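Local coordinates for protein leucyl-trna synthetase (Plasmodium falciparum, PDB 5FOC) that forms the editing domain of cytosolic leucyl-tRNA synthetase, the ligase that charges tRNA with leucine, and probably deacylates mischarged tRNA, at residues Asp118-Phe123 with Cys179-Val184; Tyr148-Phe153 with Val212-Lys217; Lys129-Tyr134 with Ser296-Pro301; Val258-Thr263 with Gly304-Lys309. The protein carries 2 engineered substitutions. One frame throughout, in Å; residues are numbered along the deposited sequence. Where two conformers were deposited one is given.

Contact 1: Asp118-Phe123 with Cys179-Val184; sequences DKKVIF and CPNIYV
Val184 lies over one face of the Phe123 ring, its CB 4.0 Å from the ring centroid in a CH-pi contact, while Phe223 meets the same ring edge-to-face. The Tyr183 ring is contacted differently: Asn181 CB sits over one face near the rim, and Ile122 O lies at the ring edge, in plane, with Ile122 CB and CG2 beside CD1 and CE1. These rings belong to two neighbouring parallel strands in the mixed sheet of the editing domain, with Val121, Ile182, Phe123 and Val184 on one face and Lys120, Asn181, Ile122 and Tyr183 on the other. Phe21 of helix 18-35 packs on Val121, Phe123 and Val184, and helix 112-118 on Ile182. Ile122 is bonded at both ends, N to Ile182 O (2.8 Å) and O from Val184 N (2.9 Å); Ile182 N reaches Lys120 O at 2.7 Å. Ile122 CD1 packs against the amide carbon CG of Asn181 at 3.5 Å. That amide is held by a nearly in-plane bond from ND2 to Tyr183 OH and by Asp154; the hydroxyl also pairs with Phe153 O. Lys119, bent at chi2 (-49°), crosses Ile182 and brings NZ above the carbonyl plane of Cys179, 2.8 Å from its O; NZ is shared with Ile176 O, its stronger partner. Where the strands begin, one water donates to Asp118 O and Pro180 O, 2.8 Å from the latter.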
loop_
_atom_site.group_PDB
_atom_site.type_symbol
_atom_site.label_atom_id
_atom_site.label_comp_id
_atom_site.label_asym_id
_atom_site.label_seq_id
_atom_site.Cartn_x
_atom_site.Cartn_y
_atom_site.Cartn_z
ATOM N N ASP A 118 0.030 16.585 -13.514
ATOM C CA ASP A 118 1.103 16.000 -14.296
ATOM C C ASP A 118 1.231 14.486 -13.988
ATOM O O ASP A 118 1.431 13.690 -14.918
ATOM C CB ASP A 118 2.476 16.667 -13.996
ATOM C CG ASP A 118 2.590 18.134 -14.468
ATOM O OD1 ASP A 118 1.729 18.622 -15.232
ATOM O OD2 ASP A 118 3.594 18.808 -14.064
ATOM N N LYS A 119 1.146 14.113 -12.710
ATOM C CA LYS A 119 1.477 12.724 -12.271
ATOM C C LYS A 119 0.307 12.145 -11.456
ATOM O O LYS A 119 -0.482 12.920 -10.833
ATOM C CB LYS A 119 2.733 12.721 -11.368
ATOM C CG LYS A 119 3.978 13.339 -11.935
ATOM C CD LYS A 119 4.329 12.851 -13.326
ATOM C CE LYS A 119 5.580 13.491 -13.873
ATOM N NZ LYS A 119 5.912 12.903 -15.207
ATOM N N LYS A 120 0.193 10.814 -11.432
ATOM C CA LYS A 120 -0.684 10.100 -10.509
ATOM C C LYS A 120 0.133 9.778 -9.267
ATOM O O LYS A 120 1.325 9.469 -9.367
ATOM C CB LYS A 120 -1.250 8.828 -11.126
ATOM C CG LYS A 120 -2.085 9.017 -12.368
ATOM C CD LYS A 120 -2.901 7.766 -12.629
ATOM C CE LYS A 120 -3.660 7.771 -13.947
ATOM N NZ LYS A 120 -4.428 6.491 -14.045
ATOM N N VAL A 121 -0.480 9.876 -8.102
ATOM C CA VAL A 121 0.203 9.567 -6.838
ATOM C C VAL A 121 -0.277 8.215 -6.369
ATOM O O VAL A 121 -1.446 8.016 -6.115
ATOM C CB VAL A 121 -0.021 10.606 -5.735
ATOM C CG1 VAL A 121 0.720 10.191 -4.466
ATOM C CG2 VAL A 121 0.343 12.032 -6.194
ATOM N N ILE A 122 0.665 7.235 -6.262
ATOM C CA ILE A 122 0.264 5.875 -6.077
ATOM C C ILE A 122 1.120 5.228 -4.971
ATOM O O ILE A 122 2.377 5.224 -5.115
ATOM C CB ILE A 122 0.412 5.045 -7.382
ATOM C CG1 ILE A 122 -0.511 5.553 -8.489
ATOM C CG2 ILE A 122 0.211 3.541 -7.121
ATOM C CD1 ILE A 122 -0.190 5.041 -9.858
ATOM N N PHE A 123 0.476 4.734 -3.918
ATOM C CA PHE A 123 1.109 3.833 -2.927
ATOM C C PHE A 123 1.141 2.455 -3.570
ATOM O O PHE A 123 0.226 1.965 -4.131
ATOM C CB PHE A 123 0.329 3.813 -1.597
ATOM C CG PHE A 123 0.485 5.051 -0.762
ATOM C CD1 PHE A 123 -0.237 6.214 -1.073
ATOM C CD2 PHE A 123 1.321 5.089 0.322
ATOM C CE1 PHE A 123 -0.092 7.345 -0.262
ATOM C CE2 PHE A 123 1.485 6.207 1.097
ATOM C CZ PHE A 123 0.754 7.347 0.821
ATOM N N CYS A 179 7.976 9.163 -16.892
ATOM C CA CYS A 179 7.413 8.377 -15.798
ATOM C C CYS A 179 6.157 9.076 -15.256
ATOM O O CYS A 179 6.255 10.161 -14.615
ATOM C CB CYS A 179 8.445 8.241 -14.695
ATOM S SG CYS A 179 9.877 7.289 -15.206
ATOM N N PRO A 180 4.974 8.486 -15.504
ATOM C CA PRO A 180 3.734 9.272 -15.163
ATOM C C PRO A 180 3.281 9.160 -13.730
ATOM O O PRO A 180 2.339 9.858 -13.332
ATOM C CB PRO A 180 2.682 8.624 -16.058
ATOM C CG PRO A 180 3.147 7.204 -16.164
ATOM C CD PRO A 180 4.633 7.315 -16.334
ATOM N N ASN A 181 3.875 8.276 -12.932
ATOM C CA ASN A 181 3.389 7.977 -11.579
ATOM C C ASN A 181 4.419 8.315 -10.533
ATOM O O ASN A 181 5.631 8.021 -10.731
ATOM C CB ASN A 181 3.030 6.470 -11.460
ATOM C CG ASN A 181 1.962 6.051 -12.443
ATOM O OD1 ASN A 181 1.198 6.900 -12.925
ATOM N ND2 ASN A 181 1.891 4.773 -12.770
ATOM N N ILE A 182 3.979 8.951 -9.446
ATOM C CA ILE A 182 4.755 9.103 -8.250
ATOM C C ILE A 182 4.423 7.901 -7.398
ATOM O O ILE A 182 3.342 7.795 -6.895
ATOM C CB ILE A 182 4.446 10.395 -7.484
ATOM C CG1 ILE A 182 4.847 11.587 -8.326
ATOM C CG2 ILE A 182 5.175 10.419 -6.165
ATOM C CD1 ILE A 182 4.166 12.869 -7.924
ATOM N N TYR A 183 5.402 6.981 -7.203
ATOM C CA TYR A 183 5.223 5.881 -6.284
ATOM C C TYR A 183 5.737 6.117 -4.888
ATOM O O TYR A 183 6.746 6.768 -4.712
ATOM C CB TYR A 183 5.906 4.628 -6.861
ATOM C CG TYR A 183 5.274 4.064 -8.114
ATOM C CD1 TYR A 183 3.888 3.806 -8.183
ATOM C CD2 TYR A 183 6.026 3.826 -9.282
ATOM C CE1 TYR A 183 3.302 3.272 -9.326
ATOM C CE2 TYR A 183 5.437 3.304 -10.437
ATOM C CZ TYR A 183 4.076 3.016 -10.462
ATOM O OH TYR A 183 3.396 2.522 -11.544
ATOM N N VAL A 184 4.988 5.626 -3.899
ATOM C CA VAL A 184 5.388 5.660 -2.519
ATOM C C VAL A 184 5.685 4.200 -2.113
ATOM O O VAL A 184 4.834 3.302 -2.288
ATOM C CB VAL A 184 4.294 6.186 -1.569
ATOM C CG1 VAL A 184 4.845 6.369 -0.183
ATOM C CG2 VAL A 184 3.750 7.538 -2.084
HETATM O O HOH W 1 0.320 10.747 -15.083
#

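Contact 2: Tyr148-Phe153 with Val212-Lys217; sequences YLTLGF and VFILNK
Tyr148 and Lys217 form an antiparallel non-hydrogen-bonded pair, their CA atoms 4.5 Å apart, and next to it Leu149 N donates to Asn216 O (2.9 Å) while Leu149 O accepts from Leu215 N (2.8 Å). Leu215, with near-helical backbone angles, and Asn216 both stand opposite Leu149, consistent with a beta bulge where strand 216-219 pairs with strand 146-152. Lys217 runs alongside Tyr148: CG lies over one ring face, 4.0 Å from the centroid, and CD is 3.4 Å from the hydroxyl OH. A bend at chi3 (86°) carries the lysine chain on to its ammonium group, which makes cation-pi contacts with Phe94 and Tyr146. Ile214 CG2 reaches Tyr148 CD2 obliquely. On the other side of Leu149, Leu151 crosses Leu215 at about a right angle, CG to CD1, and lies alongside Phe213, whose ring carries Leu215 CD2 over one face. Leu149 and Asn216 turn instead to helix 18-35. The carbonyl of Phe213 is gripped twice: a water bound to Leu151 N donates to it at 2.8 Å, and Thr150, with OG1 opposite its own backbone N (chi1 -163°), donates from that hydroxyl to Phe213 O over 2.7 Å.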
loop_
_atom_site.group_PDB
_atom_site.type_symbol
_atom_site.label_atom_id
_atom_site.label_comp_id
_atom_site.label_asym_id
_atom_site.label_seq_id
_atom_site.Cartn_x
_atom_site.Cartn_y
_atom_site.Cartn_z
ATOM N N TYR A 148 9.618 6.342 0.761
ATOM C CA TYR A 148 10.251 7.081 -0.299
ATOM C C TYR A 148 9.266 7.362 -1.428
ATOM O O TYR A 148 8.412 6.579 -1.727
ATOM C CB TYR A 148 11.483 6.279 -0.839
ATOM C CG TYR A 148 12.605 6.282 0.159
ATOM C CD1 TYR A 148 12.513 5.524 1.336
ATOM C CD2 TYR A 148 13.764 7.024 -0.053
ATOM C CE1 TYR A 148 13.548 5.508 2.268
ATOM C CE2 TYR A 148 14.827 6.981 0.860
ATOM C CZ TYR A 148 14.702 6.234 2.020
ATOM O OH TYR A 148 15.723 6.191 2.949
ATOM N N LEU A 149 9.428 8.544 -2.033
ATOM C CA LEU A 149 8.637 8.939 -3.200
ATOM C C LEU A 149 9.607 8.962 -4.379
ATOM O O LEU A 149 10.631 9.630 -4.306
ATOM C CB LEU A 149 8.016 10.372 -3.027
ATOM C CG LEU A 149 6.798 10.384 -2.122
ATOM C CD1 LEU A 149 7.041 9.978 -0.693
ATOM C CD2 LEU A 149 6.294 11.820 -2.162
ATOM N N THR A 150 9.226 8.268 -5.459
ATOM C CA THR A 150 10.022 8.143 -6.668
ATOM C C THR A 150 9.116 7.942 -7.900
ATOM O O THR A 150 8.013 7.349 -7.805
ATOM C CB THR A 150 11.020 6.961 -6.560
ATOM O OG1 THR A 150 12.002 7.152 -7.561
ATOM C CG2 THR A 150 10.336 5.663 -6.746
ATOM N N LEU A 151 9.568 8.448 -9.034
ATOM C CA LEU A 151 8.802 8.419 -10.265
ATOM C C LEU A 151 8.971 7.083 -10.979
ATOM O O LEU A 151 10.095 6.526 -10.950
ATOM C CB LEU A 151 9.224 9.578 -11.179
ATOM C CG LEU A 151 8.765 11.031 -10.822
ATOM C CD1 LEU A 151 9.591 12.044 -11.576
ATOM C CD2 LEU A 151 7.299 11.100 -11.176
ATOM N N GLY A 152 7.920 6.529 -11.545
ATOM C CA GLY A 152 8.044 5.250 -12.248
ATOM C C GLY A 152 7.029 5.104 -13.340
ATOM O O GLY A 152 6.185 6.019 -13.591
ATOM N N PHE A 153 7.073 3.941 -13.951
ATOM C CA PHE A 153 6.295 3.647 -15.124
ATOM C C PHE A 153 4.955 3.031 -14.761
ATOM O O PHE A 153 4.820 2.316 -13.751
ATOM C CB PHE A 153 7.054 2.654 -16.003
ATOM C CG PHE A 153 8.445 3.120 -16.402
ATOM C CD1 PHE A 153 8.587 4.115 -17.361
ATOM C CD2 PHE A 153 9.588 2.582 -15.824
ATOM C CE1 PHE A 153 9.813 4.593 -17.739
ATOM C CE2 PHE A 153 10.855 3.030 -16.225
ATOM C CZ PHE A 153 10.968 4.042 -17.177
ATOM N N VAL A 212 18.814 6.107 -7.390
ATOM C CA VAL A 212 17.379 6.218 -7.658
ATOM C C VAL A 212 17.056 7.716 -7.434
ATOM O O VAL A 212 17.604 8.362 -6.526
ATOM C CB VAL A 212 16.575 5.292 -6.707
ATOM C CG1 VAL A 212 15.090 5.538 -6.790
ATOM C CG2 VAL A 212 16.839 3.831 -7.017
ATOM N N PHE A 213 16.187 8.271 -8.268
ATOM C CA PHE A 213 15.743 9.675 -8.106
ATOM C C PHE A 213 14.707 9.767 -7.006
ATOM O O PHE A 213 13.624 9.222 -7.176
ATOM C CB PHE A 213 15.182 10.147 -9.444
ATOM C CG PHE A 213 14.776 11.595 -9.515
ATOM C CD1 PHE A 213 15.264 12.599 -8.666
ATOM C CD2 PHE A 213 13.909 11.951 -10.513
ATOM C CE1 PHE A 213 14.808 13.916 -8.776
ATOM C CE2 PHE A 213 13.461 13.277 -10.640
ATOM C CZ PHE A 213 13.931 14.245 -9.787
ATOM N N ILE A 214 15.046 10.409 -5.881
ATOM C CA ILE A 214 14.133 10.463 -4.736
ATOM C C ILE A 214 13.527 11.870 -4.647
ATOM O O ILE A 214 14.242 12.835 -4.447
ATOM C CB ILE A 214 14.799 10.118 -3.396
ATOM C CG1 ILE A 214 15.455 8.692 -3.454
ATOM C CG2 ILE A 214 13.809 10.158 -2.238
ATOM C CD1 ILE A 214 14.492 7.598 -3.883
ATOM N N LEU A 215 12.208 11.937 -4.732
ATOM C CA LEU A 215 11.532 13.197 -4.576
ATOM C C LEU A 215 11.348 13.636 -3.141
ATOM O O LEU A 215 11.253 14.827 -2.870
ATOM C CB LEU A 215 10.161 13.070 -5.197
ATOM C CG LEU A 215 10.068 12.644 -6.661
ATOM C CD1 LEU A 215 8.621 12.655 -7.144
ATOM C CD2 LEU A 215 10.943 13.454 -7.585
ATOM N N ASN A 216 11.188 12.680 -2.243
ATOM C CA ASN A 216 11.007 12.921 -0.839
ATOM C C ASN A 216 11.111 11.610 -0.067
ATOM O O ASN A 216 11.001 10.515 -0.639
ATOM C CB ASN A 216 9.617 13.604 -0.579
ATOM C CG ASN A 216 9.696 14.707 0.423
ATOM O OD1 ASN A 216 10.547 14.728 1.293
ATOM N ND2 ASN A 216 8.759 15.701 0.277
ATOM N N LYS A 217 11.275 11.768 1.242
ATOM C CA LYS A 217 11.322 10.670 2.197
ATOM C C LYS A 217 10.493 11.133 3.394
ATOM O O LYS A 217 10.815 12.148 4.014
ATOM C CB LYS A 217 12.778 10.368 2.577
ATOM C CG LYS A 217 12.903 9.324 3.626
ATOM C CD LYS A 217 14.353 9.091 3.995
ATOM C CE LYS A 217 14.817 10.052 5.064
ATOM N NZ LYS A 217 16.232 9.717 5.413
HETATM O O HOH W 2 11.824 10.180 -9.062
#

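Contact 3: Lys129-Tyr134 with Ser296-Pro301; sequences KPETAY and SCIELP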
loop_
_atom_site.group_PDB
_atom_site.type_symbol
_atom_site.label_atom_id
_atom_site.label_comp_id
_atom_site.label_asym_id
_atom_site.label_seq_id
_atom_site.Cartn_x
_atom_site.Cartn_y
_atom_site.Cartn_z
ATOM N N LYS A 129 -2.371 -12.267 -1.423
ATOM C CA LYS A 129 -3.684 -12.737 -1.661
ATOM C C LYS A 129 -4.430 -11.737 -2.568
ATOM O O LYS A 129 -5.419 -11.094 -2.118
ATOM C CB LYS A 129 -4.449 -12.903 -0.349
ATOM C CG LYS A 129 -3.867 -13.664 0.810
ATOM C CD LYS A 129 -4.962 -13.718 1.893
ATOM C CE LYS A 129 -4.458 -14.023 3.283
ATOM N NZ LYS A 129 -5.555 -14.265 4.266
ATOM N N PRO A 130 -3.978 -11.566 -3.818
ATOM C CA PRO A 130 -4.621 -10.568 -4.718
ATOM C C PRO A 130 -6.089 -10.784 -4.964
ATOM O O PRO A 130 -6.795 -9.778 -5.197
ATOM C CB PRO A 130 -3.851 -10.662 -6.029
ATOM C CG PRO A 130 -3.174 -12.049 -5.947
ATOM C CD PRO A 130 -2.880 -12.284 -4.504
ATOM N N GLU A 131 -6.576 -12.010 -4.860
ATOM C CA GLU A 131 -7.983 -12.368 -5.044
ATOM C C GLU A 131 -8.921 -11.700 -4.006
ATOM O O GLU A 131 -10.139 -11.799 -4.144
ATOM C CB GLU A 131 -8.180 -13.905 -5.074
ATOM C CG GLU A 131 -7.944 -14.637 -3.753
ATOM C CD GLU A 131 -6.470 -14.792 -3.310
ATOM O OE1 GLU A 131 -5.523 -14.446 -4.072
ATOM O OE2 GLU A 131 -6.265 -15.270 -2.164
ATOM N N THR A 132 -8.349 -11.195 -2.924
ATOM C CA THR A 132 -9.095 -10.524 -1.850
ATOM C C THR A 132 -9.165 -9.013 -2.066
ATOM O O THR A 132 -9.790 -8.364 -1.240
ATOM C CB THR A 132 -8.446 -10.818 -0.454
ATOM O OG1 THR A 132 -7.174 -10.158 -0.313
ATOM C CG2 THR A 132 -8.291 -12.393 -0.228
ATOM N N ALA A 133 -8.581 -8.477 -3.122
ATOM C CA ALA A 133 -8.476 -7.016 -3.281
ATOM C C ALA A 133 -9.856 -6.344 -3.323
ATOM O O ALA A 133 -9.993 -5.135 -2.918
ATOM C CB ALA A 133 -7.701 -6.654 -4.512
ATOM N N TYR A 134 -10.862 -7.039 -3.834
ATOM C CA TYR A 134 -12.252 -6.387 -3.854
ATOM C C TYR A 134 -12.684 -6.007 -2.455
ATOM O O TYR A 134 -13.450 -4.986 -2.309
ATOM C CB TYR A 134 -13.262 -7.339 -4.476
ATOM C CG TYR A 134 -14.706 -6.918 -4.517
ATOM C CD1 TYR A 134 -15.102 -5.966 -5.435
ATOM C CD2 TYR A 134 -15.648 -7.544 -3.758
ATOM C CE1 TYR A 134 -16.450 -5.603 -5.551
ATOM C CE2 TYR A 134 -17.005 -7.187 -3.839
ATOM C CZ TYR A 134 -17.366 -6.237 -4.765
ATOM O OH TYR A 134 -18.663 -5.864 -4.884
ATOM N N SER A 296 -16.245 -9.834 2.358
ATOM C CA SER A 296 -15.471 -11.111 2.379
ATOM C C SER A 296 -15.480 -11.726 0.987
ATOM O O SER A 296 -16.532 -11.839 0.319
ATOM C CB SER A 296 -16.076 -12.062 3.390
ATOM O OG SER A 296 -15.236 -13.210 3.545
ATOM N N CYS A 297 -14.282 -12.087 0.529
ATOM C CA CYS A 297 -14.060 -12.649 -0.806
ATOM C C CYS A 297 -13.924 -14.186 -0.817
ATOM O O CYS A 297 -14.033 -14.755 -1.881
ATOM C CB CYS A 297 -12.795 -12.041 -1.454
ATOM S SG CYS A 297 -12.986 -10.243 -1.677
ATOM N N ILE A 298 -13.811 -14.768 0.368
ATOM C CA ILE A 298 -13.410 -16.199 0.485
ATOM C C ILE A 298 -14.246 -16.872 1.567
ATOM O O ILE A 298 -14.261 -16.423 2.713
ATOM C CB ILE A 298 -11.909 -16.393 0.826
ATOM C CG1 ILE A 298 -11.006 -15.812 -0.262
ATOM C CG2 ILE A 298 -11.566 -17.911 0.919
ATOM C CD1 ILE A 298 -9.547 -15.693 0.101
ATOM N N GLU A 299 -14.864 -17.999 1.210
ATOM C CA GLU A 299 -15.554 -18.823 2.182
ATOM C C GLU A 299 -14.810 -20.165 2.340
ATOM O O GLU A 299 -14.238 -20.698 1.387
ATOM C CB GLU A 299 -17.004 -19.063 1.819
ATOM C CG GLU A 299 -17.284 -19.823 0.545
ATOM C CD GLU A 299 -18.737 -20.239 0.439
ATOM O OE1 GLU A 299 -19.550 -19.825 1.295
ATOM O OE2 GLU A 299 -19.074 -20.963 -0.514
ATOM N N LEU A 300 -14.790 -20.667 3.556
ATOM C CA LEU A 300 -14.179 -21.961 3.823
ATOM C C LEU A 300 -15.333 -22.889 4.123
ATOM O O LEU A 300 -16.293 -22.487 4.807
ATOM C CB LEU A 300 -13.201 -21.903 4.988
ATOM C CG LEU A 300 -11.815 -21.352 4.617
ATOM C CD1 LEU A 300 -10.984 -21.162 5.855
ATOM C CD2 LEU A 300 -11.125 -22.284 3.643
ATOM N N PRO A 301 -15.272 -24.111 3.575
ATOM C CA PRO A 301 -16.321 -25.089 3.876
ATOM C C PRO A 301 -16.469 -25.284 5.391
ATOM O O PRO A 301 -15.482 -25.259 6.110
ATOM C CB PRO A 301 -15.802 -26.372 3.202
ATOM C CG PRO A 301 -14.815 -25.908 2.197
ATOM C CD PRO A 301 -14.173 -24.703 2.792
#
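Side-chain packing comes first: Thr132 CG2 and Ile298 CD1 meet at 3.5 Å, the two side chains approaching at a slant. The same Ile298 methyl lies 4.0 Å from Glu131 OE2, against a carboxylate whose OE1 is in a salt bridge with Arg356. Glu131 and Ile298 are both buried, and Met342 of strand 341-342, the antiparallel partner of strand 298-299, also packs on them. Contacts of Cys297 form the second group. Cys297 points at the turn of residues 130-134, its SG 3.7 Å from Thr132 O and 4.0 Å from Tyr134 CB. The sulphur also lies at the edge of the Tyr134 ring, near its plane, while Cys297 CB stands 3.8 Å from Glu131 O. The 3-10 turn so contacted carries the Lys-Pro-Glu-Thr sequence of the threonine-rich motif of class Ia editing domains, which in relatives lines the editing pocket. Polar bonds, the third kind, hold each side separately, since none links the two segments. Lys129 O takes both Thr132 N (3.0 Å) and Thr132 OG1 (2.7 Å), the hydroxyl arriving in the carbonyl plane. This is possible because OG1 sits between the backbone N and the carbonyl carbon (chi1 70°), which leaves CG2 for Ile298. On the other side, Asp261 OD2 accepts from Cys297 N, and Thr343 bonds to the Cys297 backbone.

Contact 4: Val258-Thr263 with Gly304-Lys309; sequences VSSDST and GNNTGK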
loop_
_atom_site.group_PDB
_atom_site.type_symbol
_atom_site.label_atom_id
_atom_site.label_comp_id
_atom_site.label_asym_id
_atom_site.label_seq_id
_atom_site.Cartn_x
_atom_site.Cartn_y
_atom_site.Cartn_z
ATOM N N VAL A 258 -7.618 -6.097 4.296
ATOM C CA VAL A 258 -8.839 -6.816 3.994
ATOM C C VAL A 258 -9.290 -7.505 5.247
ATOM O O VAL A 258 -9.008 -8.693 5.449
ATOM C CB VAL A 258 -8.720 -7.841 2.842
ATOM C CG1 VAL A 258 -10.091 -8.417 2.451
ATOM C CG2 VAL A 258 -8.076 -7.208 1.651
ATOM N N SER A 259 -10.024 -6.804 6.100
ATOM C CA SER A 259 -10.290 -7.284 7.447
ATOM C C SER A 259 -11.206 -8.500 7.524
ATOM O O SER A 259 -11.142 -9.266 8.495
ATOM C CB SER A 259 -10.750 -6.178 8.377
ATOM O OG SER A 259 -11.924 -5.595 7.839
ATOM N N SER A 260 -11.986 -8.732 6.481
ATOM C CA SER A 260 -12.835 -9.910 6.415
ATOM C C SER A 260 -12.045 -11.189 6.260
ATOM O O SER A 260 -12.473 -12.178 6.781
ATOM C CB SER A 260 -13.821 -9.821 5.243
ATOM O OG SER A 260 -13.178 -9.523 4.034
ATOM N N ASP A 261 -10.967 -11.112 5.489
ATOM C CA ASP A 261 -10.285 -12.326 4.994
ATOM C C ASP A 261 -8.905 -12.549 5.540
ATOM O O ASP A 261 -8.252 -13.603 5.182
ATOM C CB ASP A 261 -10.205 -12.228 3.503
ATOM C CG ASP A 261 -11.591 -12.252 2.838
ATOM O OD1 ASP A 261 -12.529 -12.874 3.392
ATOM O OD2 ASP A 261 -11.689 -11.717 1.716
ATOM N N SER A 262 -8.445 -11.678 6.417
ATOM C CA SER A 262 -7.117 -11.767 7.014
ATOM C C SER A 262 -7.210 -11.515 8.501
ATOM O O SER A 262 -7.755 -10.496 8.927
ATOM C CB SER A 262 -6.157 -10.783 6.386
ATOM O OG SER A 262 -5.070 -10.493 7.243
ATOM N N THR A 263 -6.705 -12.447 9.308
ATOM C CA THR A 263 -6.768 -12.318 10.756
ATOM C C THR A 263 -5.877 -11.195 11.272
ATOM O O THR A 263 -6.259 -10.519 12.231
ATOM C CB THR A 263 -6.462 -13.644 11.458
ATOM O OG1 THR A 263 -7.440 -14.597 11.052
ATOM C CG2 THR A 263 -6.515 -13.496 12.949
ATOM N N GLY A 304 -17.546 -20.814 6.649
ATOM C CA GLY A 304 -18.253 -19.709 5.981
ATOM C C GLY A 304 -17.256 -18.632 5.579
ATOM O O GLY A 304 -16.039 -18.889 5.421
ATOM N N ASN A 305 -17.780 -17.428 5.417
ATOM C CA ASN A 305 -16.961 -16.296 5.044
ATOM C C ASN A 305 -16.477 -15.547 6.310
ATOM O O ASN A 305 -16.690 -16.002 7.433
ATOM C CB ASN A 305 -17.732 -15.414 4.034
ATOM C CG ASN A 305 -18.952 -14.758 4.623
ATOM O OD1 ASN A 305 -19.182 -14.762 5.829
ATOM N ND2 ASN A 305 -19.768 -14.195 3.748
ATOM N N ASN A 306 -15.800 -14.427 6.135
ATOM C CA ASN A 306 -15.284 -13.671 7.284
ATOM C C ASN A 306 -14.394 -14.534 8.159
ATOM O O ASN A 306 -14.470 -14.502 9.374
ATOM C CB ASN A 306 -16.415 -12.979 8.032
ATOM C CG ASN A 306 -16.960 -11.861 7.215
ATOM O OD1 ASN A 306 -16.250 -10.913 6.961
ATOM N ND2 ASN A 306 -18.184 -11.996 6.728
ATOM N N THR A 307 -13.528 -15.274 7.478
ATOM C CA THR A 307 -12.619 -16.162 8.143
ATOM C C THR A 307 -11.541 -15.450 8.982
ATOM O O THR A 307 -10.990 -16.050 9.925
ATOM C CB THR A 307 -11.988 -17.212 7.152
ATOM O OG1 THR A 307 -11.218 -16.563 6.153
ATOM C CG2 THR A 307 -13.063 -18.028 6.461
ATOM N N GLY A 308 -11.229 -14.201 8.664
ATOM C CA GLY A 308 -10.292 -13.440 9.457
ATOM C C GLY A 308 -10.762 -13.286 10.885
ATOM O O GLY A 308 -10.009 -13.511 11.816
ATOM N N LYS A 309 -12.025 -12.865 11.043
ATOM C CA LYS A 309 -12.668 -12.767 12.346
ATOM C C LYS A 309 -12.786 -14.157 12.994
ATOM O O LYS A 309 -12.531 -14.315 14.180
ATOM C CB LYS A 309 -14.065 -12.142 12.197
ATOM C CG LYS A 309 -14.809 -11.930 13.509
ATOM C CD LYS A 309 -16.164 -11.258 13.312
ATOM C CE LYS A 309 -16.899 -11.337 14.627
ATOM N NZ LYS A 309 -18.255 -10.763 14.653
HETATM O O HOH W 3 -13.457 -11.371 9.325
HETATM O O HOH W 4 -12.874 -15.224 4.627
#
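Ser260 O is held by several groups: Gly308 N donates to it at 3.0 Å from above the carbonyl plane, a water donates at 2.8 Å, and Asn306 CA makes a CA-H...O contact at 3.2 Å. The water also accepts from Lys309 N, so this one carbonyl serves two amides of the first turn of helix 307-314, one of them indirectly. A second water does similar work, accepting from Thr307 N and donating to Asp261 OD1 (2.7 Å). Asp261 is anchored by Ser296 OG at OD1 and Cys297 N at OD2, and reaches the helix start through this water. Asn306 holds the N-cap position but makes no capping bond with its side chain. Asn306 OD1 instead reaches Ser260 CB, 3.2 Å away. Gly308, having no side chain, lets the backbone come close, its CA 3.8 Å from Ser262 C. Thr263 closes the far end: OG1, opposite its own carbonyl carbon (chi1 -61°), donates to Gly308 O at 2.9 Å in the carbonyl plane, on a lone pair. The loop after strand 254-257 thus ties the starts of helices 263-274 and 307-314 together, with helix 325-339 packing on both Thr263 and Thr307.

Overall arrangement
The four contacts form two pairs on opposite sides of the chain's centre. Contacts 1 and 2, with centres 9 Å apart, share one mixed sheet: strand 181-185 lies between strands 120-127 and 146-152, joined to the latter by a hydrogen bond from Tyr183 N to Thr150 O (2.7 Å). Contacts 3 and 4, with centres 8 Å apart, meet at Asp261, whose OD1 takes Ser296 OG (2.7 Å). The pairs are far apart, contacts 1 and 3 about 28 Å and contacts 2 and 4 about 34 Å between centres. Strand 120-127 leads from contact 1 toward the turn of contact 3, whose threonine-rich sequence suggests that the editing pocket lies on the side of contacts 3 and 4.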